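Local structure of periplasmic solute binding protein (4CL2) at residues I13-I17 / P257-L262; P105-M109 / L244-S248; T170-C174 / W190-S194. The protein binds manganese or zinc ions in the periplasm and probably hands them to a membrane transporter for uptake. All coordinates share one frame; numbering follows the deposited sequence.

The three contacts run in a row from the base of the two-lobed binding protein to its metal site. Interactions 2 and 3 supply the manganese ligands, H106 and D247 from the former and E172 from the latter; their centres lie about 10 Å apart, and all three ligands converge on the one ion. Interaction 1 sits about 10 Å from the centre of interaction 2 and about 20 Å from that of interaction 3. It binds no metal, the nearest side-chain atom of I13 being about 9 Å from the manganese, but it adjoins the ligand loops: Y259 OH is hydrogen-bonded to W108 O at 2.6 Å, and I13 CD1 packs against W108 NE1 at 3.3 Å.

Interaction 1 of 3, residues I13-I17 / P257-L262; sequences IIGDI and PTYLDL
D16 and Y259 join helix 12-22, which follows the first strand of the chain, to the N-terminal end of its last helix, 259-274, where T258 is the N-cap and its OG1 accepts from D261 N at 3.0 Å. Y259 can be followed outward. Its CB lies 3.5 Å from D16 OD2. With CG anti to the backbone N (chi1 175°), the ring is laid against I13 and I17, both on one side of its plane: I17 CG1 touches Y259 CD2 at 3.5 Å, I17 CD1 stands over the ring face in a CH-pi contact, 3.9 Å from the centroid, and I13 CG2 comes obliquely to Y259 CD1 at 3.6 Å. The walk ends with OH on W108 O, while Y143 of helix 133-158 touches both Y259 and D16. The other branch of I13 ends at L262, CD1 to CD1 4.0 Å. The D16 carboxylate faces the first turn of the last helix, whose dipole would probably stabilise its negative charge. A water that donates to OD2 accepts from L260 N, and a second links OD1 to P257 O. D16 OD2 also takes the Y259 N-H directly, at 2.9 Å and 167°, from above the carboxylate plane.

Interaction 2 of 3, residues P105-M109 / L244-S248; sequences PHAWM and LYVDS. With MN (manganese (II) ion), chain L; SO4 (sulfate ion), chain F.
A type I turn from H106 to M109 lays H106, W108 and M109 along V246 and D247, with the CA atoms of M109 and V246 7.2 Å apart. H106 is also the centre of an inverse gamma turn, closed by a bond from A107 N to P105 O. Its CG stands anti to the carbonyl carbon (chi1 -61°), which points the imidazole at D247. There H106 NE2 binds the manganese at 2.4 Å, and D247 OD1 binds the same ion at 2.5 Å. The two ligand atoms come within 2.9 Å of each other because they share the metal, not a proton. Carboxylate and imidazole are nearly coplanar, the acid lying at the ring edge; D247 OD2 stands 2.7 Å from the manganese, making the carboxylate a lopsided two-oxygen ligand. On the far side of the imidazole, ND1 is hydrogen-bonded to N104 OD1, a second-shell link that should fix the ring's rotation. This is the metal site of a solute-binding protein 9 family member, assembled from loops; E172 is the third protein ligand here, and H39, seen to bind metal in this protein, is not bound to the ion in this chain. Next to the site the W108 indole stands at a steep angle to the D247 carboxylate and uses its edge: NE1 donates to V246 O at 2.7 Å, the oxygen close to the indole plane and the donor almost in line with the carbonyl bond, although the N-H is bent to 145°. M109, folded at both chi2 and chi3, brings its CE to V246 CG1 at 3.9 Å, the side chains crossing at about a right angle. Y245 turns away, its ring edge-to-face with F265 and its OH donating weakly to sulfate O1 at 3.4 Å.

Interaction 3 of 3, residues T170-C174 / W190-S194; sequences TSEGC and WPINS. With MN (manganese (II) ion), chain L.
E172, a ligand of the manganese site, meets W190 where two loops leave the parallel strands 167-170 and 185-188. W190 N donates to S171 O at 3.0 Å, and G173 N donates to W190 O at 2.7 Å, with a weak second bond to P191 O. The first two bonds make a parallel bridge between E172 and W190, just past the corner that the chain turns at S171; G173 then bends through an inverse gamma turn. One face of the W190 indole is covered by S171 and E172: S171 O stands 3.8 Å above the ring system, over its centre, and E172 CA makes a CH-pi contact with the five-membered ring. In the indole plane, W190 NE1 donates to N193 OD1 at 2.8 Å, almost straight at 171°, and with N224 ND2 also donating to OD1, the turn of the amide is probably set. Across that amide stacks the E172 carboxylate, the planes 8° apart and E172 CD 3.3 Å from N193 ND2. An extended chain delivers E172 OE2 to the manganese at 2.3 Å, with OE1 at 2.7 Å. E172 OE2 also accepts from N193 N at 2.8 Å, on its anti side, while a water lies between E172 OE1 and N193 ND2.

Interaction 1 of 3, residues I13-I17 / P257-L262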
loop_
_atom_site.group_PDB
_atom_site.type_symbol
_atom_site.label_atom_id
_atom_site.label_comp_id
_atom_site.label_asym_id
_atom_site.label_seq_id
_atom_site.Cartn_x
_atom_site.Cartn_y
_atom_site.Cartn_z
ATOM N N ILE A 13 -4.452 -5.308 -2.710
ATOM C CA ILE A 13 -4.291 -5.084 -1.286
ATOM C C ILE A 13 -5.644 -4.848 -0.631
ATOM O O ILE A 13 -5.944 -5.435 0.420
ATOM C CB ILE A 13 -3.340 -3.956 -0.995
ATOM C CG1 ILE A 13 -1.921 -4.409 -1.465
ATOM C CG2 ILE A 13 -3.429 -3.511 0.476
ATOM C CD1 ILE A 13 -0.857 -3.357 -1.135
ATOM N N ILE A 14 -6.466 -4.012 -1.231
ATOM C CA ILE A 14 -7.807 -3.779 -0.671
ATOM C C ILE A 14 -8.708 -4.996 -0.730
ATOM O O ILE A 14 -9.420 -5.320 0.226
ATOM C CB ILE A 14 -8.451 -2.531 -1.331
ATOM C CG1 ILE A 14 -7.610 -1.280 -1.012
ATOM C CG2 ILE A 14 -9.901 -2.344 -0.919
ATOM C CD1 ILE A 14 -8.112 -0.012 -1.707
ATOM N N GLY A 15 -8.611 -5.770 -1.814
ATOM C CA GLY A 15 -9.333 -7.010 -1.894
ATOM C C GLY A 15 -9.024 -7.965 -0.782
ATOM O O GLY A 15 -9.940 -8.603 -0.197
ATOM N N ASP A 16 -7.741 -8.095 -0.443
ATOM C CA ASP A 16 -7.338 -9.023 0.603
ATOM C C ASP A 16 -7.792 -8.549 1.997
ATOM O O ASP A 16 -8.262 -9.352 2.845
ATOM C CB ASP A 16 -5.816 -9.227 0.581
ATOM C CG ASP A 16 -5.377 -10.193 1.638
ATOM O OD1 ASP A 16 -5.600 -11.412 1.499
ATOM O OD2 ASP A 16 -4.845 -9.725 2.660
ATOM N N ILE A 17 -7.711 -7.239 2.236
ATOM C CA ILE A 17 -8.209 -6.676 3.514
ATOM C C ILE A 17 -9.680 -6.966 3.640
ATOM O O ILE A 17 -10.181 -7.453 4.662
ATOM C CB ILE A 17 -7.950 -5.166 3.576
ATOM C CG1 ILE A 17 -6.462 -4.903 3.734
ATOM C CG2 ILE A 17 -8.683 -4.567 4.802
ATOM C CD1 ILE A 17 -6.091 -3.483 3.414
ATOM N N PRO A 257 1.642 -12.788 -0.378
ATOM C CA PRO A 257 0.376 -13.107 -1.081
ATOM C C PRO A 257 -0.853 -12.505 -0.365
ATOM O O PRO A 257 -1.974 -12.649 -0.848
ATOM C CB PRO A 257 0.353 -14.596 -1.055
ATOM C CG PRO A 257 0.982 -14.963 0.256
ATOM C CD PRO A 257 2.182 -13.997 0.264
ATOM N N THR A 258 -0.650 -11.893 0.780
ATOM C CA THR A 258 -1.712 -11.222 1.549
ATOM C C THR A 258 -1.206 -9.883 2.038
ATOM O O THR A 258 0.005 -9.633 2.072
ATOM C CB THR A 258 -2.162 -12.045 2.787
ATOM O OG1 THR A 258 -1.137 -12.022 3.798
ATOM C CG2 THR A 258 -2.453 -13.487 2.478
ATOM N N TYR A 259 -2.101 -8.983 2.443
ATOM C CA TYR A 259 -1.659 -7.716 2.967
ATOM C C TYR A 259 -0.801 -7.854 4.196
ATOM O O TYR A 259 0.253 -7.181 4.332
ATOM C CB TYR A 259 -2.878 -6.836 3.267
ATOM C CG TYR A 259 -2.609 -5.475 3.958
ATOM C CD1 TYR A 259 -1.763 -4.588 3.420
ATOM C CD2 TYR A 259 -3.255 -5.119 5.091
ATOM C CE1 TYR A 259 -1.548 -3.313 3.981
ATOM C CE2 TYR A 259 -3.087 -3.879 5.657
ATOM C CZ TYR A 259 -2.228 -2.970 5.106
ATOM O OH TYR A 259 -2.045 -1.726 5.667
ATOM N N LEU A 260 -1.240 -8.664 5.159
ATOM C CA LEU A 260 -0.415 -8.915 6.335
ATOM C C LEU A 260 0.974 -9.434 5.952
ATOM O O LEU A 260 1.963 -8.916 6.479
ATOM C CB LEU A 260 -1.090 -9.875 7.285
ATOM C CG LEU A 260 -0.375 -10.177 8.619
ATOM C CD1 LEU A 260 -1.338 -10.749 9.583
ATOM C CD2 LEU A 260 0.718 -11.181 8.404
ATOM N N ASP A 261 1.068 -10.379 5.028
ATOM C CA ASP A 261 2.349 -10.916 4.593
ATOM C C ASP A 261 3.196 -9.849 3.901
ATOM O O ASP A 261 4.402 -9.845 4.063
ATOM C CB ASP A 261 2.188 -12.062 3.661
ATOM C CG ASP A 261 1.581 -13.315 4.330
ATOM O OD1 ASP A 261 1.612 -13.455 5.530
ATOM O OD2 ASP A 261 1.104 -14.164 3.606
ATOM N N LEU A 262 2.570 -8.963 3.173
ATOM C CA LEU A 262 3.265 -7.878 2.519
ATOM C C LEU A 262 3.880 -6.937 3.518
ATOM O O LEU A 262 5.078 -6.571 3.410
ATOM C CB LEU A 262 2.332 -7.084 1.591
ATOM C CG LEU A 262 2.939 -5.881 0.850
ATOM C CD1 LEU A 262 2.311 -5.801 -0.554
ATOM C CD2 LEU A 262 2.669 -4.632 1.620
HETATM O O HOH W 1 -3.880 -10.029 5.147
HETATM O O HOH W 2 -4.715 -12.802 -0.706
#

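Interaction 2 of 3, residues P105-M109 / L244-S248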
loop_
_atom_site.group_PDB
_atom_site.type_symbol
_atom_site.label_atom_id
_atom_site.label_comp_id
_atom_site.label_asym_id
_atom_site.label_seq_id
_atom_site.Cartn_x
_atom_site.Cartn_y
_atom_site.Cartn_z
ATOM N N PRO A 105 -0.075 7.996 -2.929
ATOM C CA PRO A 105 -1.162 7.084 -2.614
ATOM C C PRO A 105 -0.897 5.968 -1.620
ATOM O O PRO A 105 -1.812 5.281 -1.217
ATOM C CB PRO A 105 -1.481 6.447 -3.974
ATOM C CG PRO A 105 -0.217 6.546 -4.731
ATOM C CD PRO A 105 0.467 7.787 -4.292
ATOM N N HIS A 106 0.356 5.782 -1.213
ATOM C CA HIS A 106 0.820 4.564 -0.558
ATOM C C HIS A 106 0.506 4.530 0.956
ATOM O O HIS A 106 1.338 4.103 1.752
ATOM C CB HIS A 106 2.305 4.386 -0.714
ATOM C CG HIS A 106 2.730 4.273 -2.149
ATOM N ND1 HIS A 106 3.174 5.366 -2.874
ATOM C CD2 HIS A 106 2.886 3.188 -2.952
ATOM C CE1 HIS A 106 3.533 4.966 -4.095
ATOM N NE2 HIS A 106 3.365 3.655 -4.161
ATOM N N ALA A 107 -0.698 4.897 1.290
ATOM C CA ALA A 107 -1.099 5.057 2.721
ATOM C C ALA A 107 -1.167 3.721 3.435
ATOM O O ALA A 107 -1.062 3.692 4.694
ATOM C CB ALA A 107 -2.467 5.749 2.781
ATOM N N TRP A 108 -1.307 2.617 2.709
ATOM C CA TRP A 108 -1.360 1.293 3.316
ATOM C C TRP A 108 -0.073 0.772 3.965
ATOM O O TRP A 108 -0.141 -0.191 4.702
ATOM C CB TRP A 108 -1.885 0.223 2.324
ATOM C CG TRP A 108 -1.001 0.061 1.121
ATOM C CD1 TRP A 108 0.131 -0.713 1.050
ATOM C CD2 TRP A 108 -1.088 0.760 -0.117
ATOM N NE1 TRP A 108 0.723 -0.574 -0.199
ATOM C CE2 TRP A 108 0.006 0.343 -0.917
ATOM C CE3 TRP A 108 -1.994 1.694 -0.647
ATOM C CZ2 TRP A 108 0.188 0.786 -2.217
ATOM C CZ3 TRP A 108 -1.829 2.143 -1.929
ATOM C CH2 TRP A 108 -0.730 1.702 -2.733
ATOM N N MET A 109 1.038 1.455 3.684
ATOM C CA MET A 109 2.352 1.056 4.223
ATOM C C MET A 109 2.550 1.737 5.586
ATOM O O MET A 109 3.269 2.707 5.719
ATOM C CB MET A 109 3.498 1.389 3.284
ATOM C CG MET A 109 3.445 0.670 1.965
ATOM S SD MET A 109 3.473 -1.111 2.058
ATOM C CE MET A 109 5.018 -1.445 2.924
ATOM N N LEU A 244 11.645 -4.727 -1.971
ATOM C CA LEU A 244 10.477 -4.677 -1.096
ATOM C C LEU A 244 9.206 -4.894 -1.904
ATOM O O LEU A 244 9.156 -4.648 -3.083
ATOM C CB LEU A 244 10.323 -3.314 -0.409
ATOM C CG LEU A 244 11.583 -2.860 0.353
ATOM C CD1 LEU A 244 11.373 -1.409 0.904
ATOM C CD2 LEU A 244 11.920 -3.791 1.518
ATOM N N TYR A 245 8.178 -5.366 -1.206
ATOM C CA TYR A 245 6.814 -5.553 -1.810
ATOM C C TYR A 245 5.929 -4.456 -1.225
ATOM O O TYR A 245 5.676 -4.349 0.021
ATOM C CB TYR A 245 6.231 -6.934 -1.442
ATOM C CG TYR A 245 6.845 -8.025 -2.249
ATOM C CD1 TYR A 245 8.074 -8.494 -1.953
ATOM C CD2 TYR A 245 6.199 -8.497 -3.384
ATOM C CE1 TYR A 245 8.679 -9.460 -2.713
ATOM C CE2 TYR A 245 6.818 -9.454 -4.167
ATOM C CZ TYR A 245 8.040 -9.916 -3.817
ATOM O OH TYR A 245 8.721 -10.887 -4.558
ATOM N N VAL A 246 5.455 -3.571 -2.102
ATOM C CA VAL A 246 4.688 -2.384 -1.693
ATOM C C VAL A 246 3.446 -2.074 -2.545
ATOM O O VAL A 246 2.421 -1.674 -1.988
ATOM C CB VAL A 246 5.553 -1.124 -1.587
ATOM C CG1 VAL A 246 6.657 -1.287 -0.567
ATOM C CG2 VAL A 246 6.132 -0.729 -2.923
ATOM N N ASP A 247 3.488 -2.292 -3.862
ATOM C CA ASP A 247 2.435 -1.785 -4.762
ATOM C C ASP A 247 1.397 -2.816 -5.141
ATOM O O ASP A 247 0.379 -2.456 -5.710
ATOM C CB ASP A 247 3.057 -1.228 -6.030
ATOM C CG ASP A 247 3.698 0.140 -5.815
ATOM O OD1 ASP A 247 3.338 0.791 -4.832
ATOM O OD2 ASP A 247 4.574 0.483 -6.636
ATOM N N SER A 248 1.686 -4.097 -4.899
ATOM C CA SER A 248 0.812 -5.206 -5.262
ATOM C C SER A 248 1.130 -6.354 -4.362
ATOM O O SER A 248 2.284 -6.522 -3.974
ATOM C CB SER A 248 1.119 -5.601 -6.704
ATOM O OG SER A 248 0.397 -6.762 -7.121
HETATM MN MN MN L . 3.160 2.746 -6.378
HETATM S S SO4 F . 5.796 -11.948 -7.478
HETATM O O1 SO4 F . 6.580 -10.738 -7.237
HETATM O O2 SO4 F . 6.230 -12.363 -8.833
HETATM O O3 SO4 F . 4.358 -11.704 -7.498
HETATM O O4 SO4 F . 6.168 -13.083 -6.581
#

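Interaction 3 of 3, residues T170-C174 / W190-S194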
loop_
_atom_site.group_PDB
_atom_site.type_symbol
_atom_site.label_atom_id
_atom_site.label_comp_id
_atom_site.label_asym_id
_atom_site.label_seq_id
_atom_site.Cartn_x
_atom_site.Cartn_y
_atom_site.Cartn_z
ATOM N N THR A 170 14.258 4.518 -0.785
ATOM C CA THR A 170 13.638 3.580 -1.702
ATOM C C THR A 170 13.716 4.175 -3.100
ATOM O O THR A 170 14.260 5.270 -3.292
ATOM C CB THR A 170 12.185 3.296 -1.379
ATOM O OG1 THR A 170 11.499 4.534 -1.359
ATOM C CG2 THR A 170 12.026 2.608 -0.045
ATOM N N SER A 171 13.190 3.435 -4.071
ATOM C CA SER A 171 13.248 3.903 -5.456
ATOM C C SER A 171 11.973 4.753 -5.668
ATOM O O SER A 171 12.098 5.969 -5.894
ATOM C CB SER A 171 13.314 2.677 -6.422
ATOM O OG SER A 171 14.580 2.035 -6.222
ATOM N N GLU A 172 10.838 4.120 -5.723
ATOM C CA GLU A 172 9.554 4.833 -5.648
ATOM C C GLU A 172 9.329 5.384 -4.244
ATOM O O GLU A 172 9.807 4.812 -3.269
ATOM C CB GLU A 172 8.394 3.880 -5.972
ATOM C CG GLU A 172 7.084 4.610 -6.243
ATOM C CD GLU A 172 5.885 3.673 -6.343
ATOM O OE1 GLU A 172 5.805 2.684 -5.631
ATOM O OE2 GLU A 172 4.970 3.946 -7.069
ATOM N N GLY A 173 8.595 6.504 -4.128
ATOM C CA GLY A 173 8.263 7.057 -2.767
ATOM C C GLY A 173 7.176 6.264 -2.075
ATOM O O GLY A 173 6.115 6.805 -1.683
ATOM N N CYS A 174 7.425 4.987 -1.856
ATOM C CA CYS A 174 6.416 4.077 -1.376
ATOM C C CYS A 174 6.335 4.000 0.149
ATOM O O CYS A 174 5.445 3.353 0.640
ATOM C CB CYS A 174 6.702 2.673 -1.941
ATOM S SG CYS A 174 8.344 2.042 -1.605
ATOM N N TRP A 190 11.756 8.652 -7.283
ATOM C CA TRP A 190 10.534 9.165 -7.940
ATOM C C TRP A 190 9.340 8.912 -7.066
ATOM O O TRP A 190 9.243 7.901 -6.396
ATOM C CB TRP A 190 10.383 8.583 -9.390
ATOM C CG TRP A 190 10.391 7.054 -9.422
ATOM C CD1 TRP A 190 9.352 6.245 -9.146
ATOM C CD2 TRP A 190 11.519 6.186 -9.654
ATOM N NE1 TRP A 190 9.742 4.925 -9.262
ATOM C CE2 TRP A 190 11.062 4.865 -9.552
ATOM C CE3 TRP A 190 12.837 6.397 -9.946
ATOM C CZ2 TRP A 190 11.904 3.773 -9.713
ATOM C CZ3 TRP A 190 13.678 5.294 -10.158
ATOM C CH2 TRP A 190 13.186 4.001 -10.048
ATOM N N PRO A 191 8.342 9.825 -7.057
ATOM C CA PRO A 191 7.194 9.693 -6.103
ATOM C C PRO A 191 6.289 8.466 -6.342
ATOM O O PRO A 191 5.913 7.739 -5.400
ATOM C CB PRO A 191 6.369 10.985 -6.377
ATOM C CG PRO A 191 7.293 11.897 -7.113
ATOM C CD PRO A 191 8.293 11.073 -7.858
ATOM N N ILE A 192 5.969 8.249 -7.615
ATOM C CA ILE A 192 5.083 7.200 -8.130
ATOM C C ILE A 192 5.669 6.552 -9.414
ATOM O O ILE A 192 6.281 7.202 -10.242
ATOM C CB ILE A 192 3.656 7.765 -8.406
ATOM C CG1 ILE A 192 3.162 8.559 -7.183
ATOM C CG2 ILE A 192 2.661 6.638 -8.691
ATOM C CD1 ILE A 192 1.808 9.238 -7.358
ATOM N N ASN A 193 5.578 5.215 -9.501
ATOM C CA ASN A 193 6.018 4.473 -10.680
ATOM C C ASN A 193 5.130 4.872 -11.884
ATOM O O ASN A 193 3.875 4.919 -11.782
ATOM C CB ASN A 193 5.913 2.932 -10.489
ATOM C CG ASN A 193 6.791 2.389 -9.365
ATOM O OD1 ASN A 193 7.901 2.847 -9.137
ATOM N ND2 ASN A 193 6.299 1.353 -8.681
ATOM N N SER A 194 5.803 5.177 -12.987
ATOM C CA SER A 194 5.202 5.383 -14.329
ATOM C C SER A 194 6.330 5.634 -15.333
ATOM O O SER A 194 6.835 6.760 -15.445
ATOM C CB SER A 194 4.221 6.568 -14.352
ATOM O OG SER A 194 4.876 7.741 -13.906
HETATM MN MN MN L . 3.160 2.746 -6.378
HETATM O O HOH W 3 7.571 0.729 -5.748
#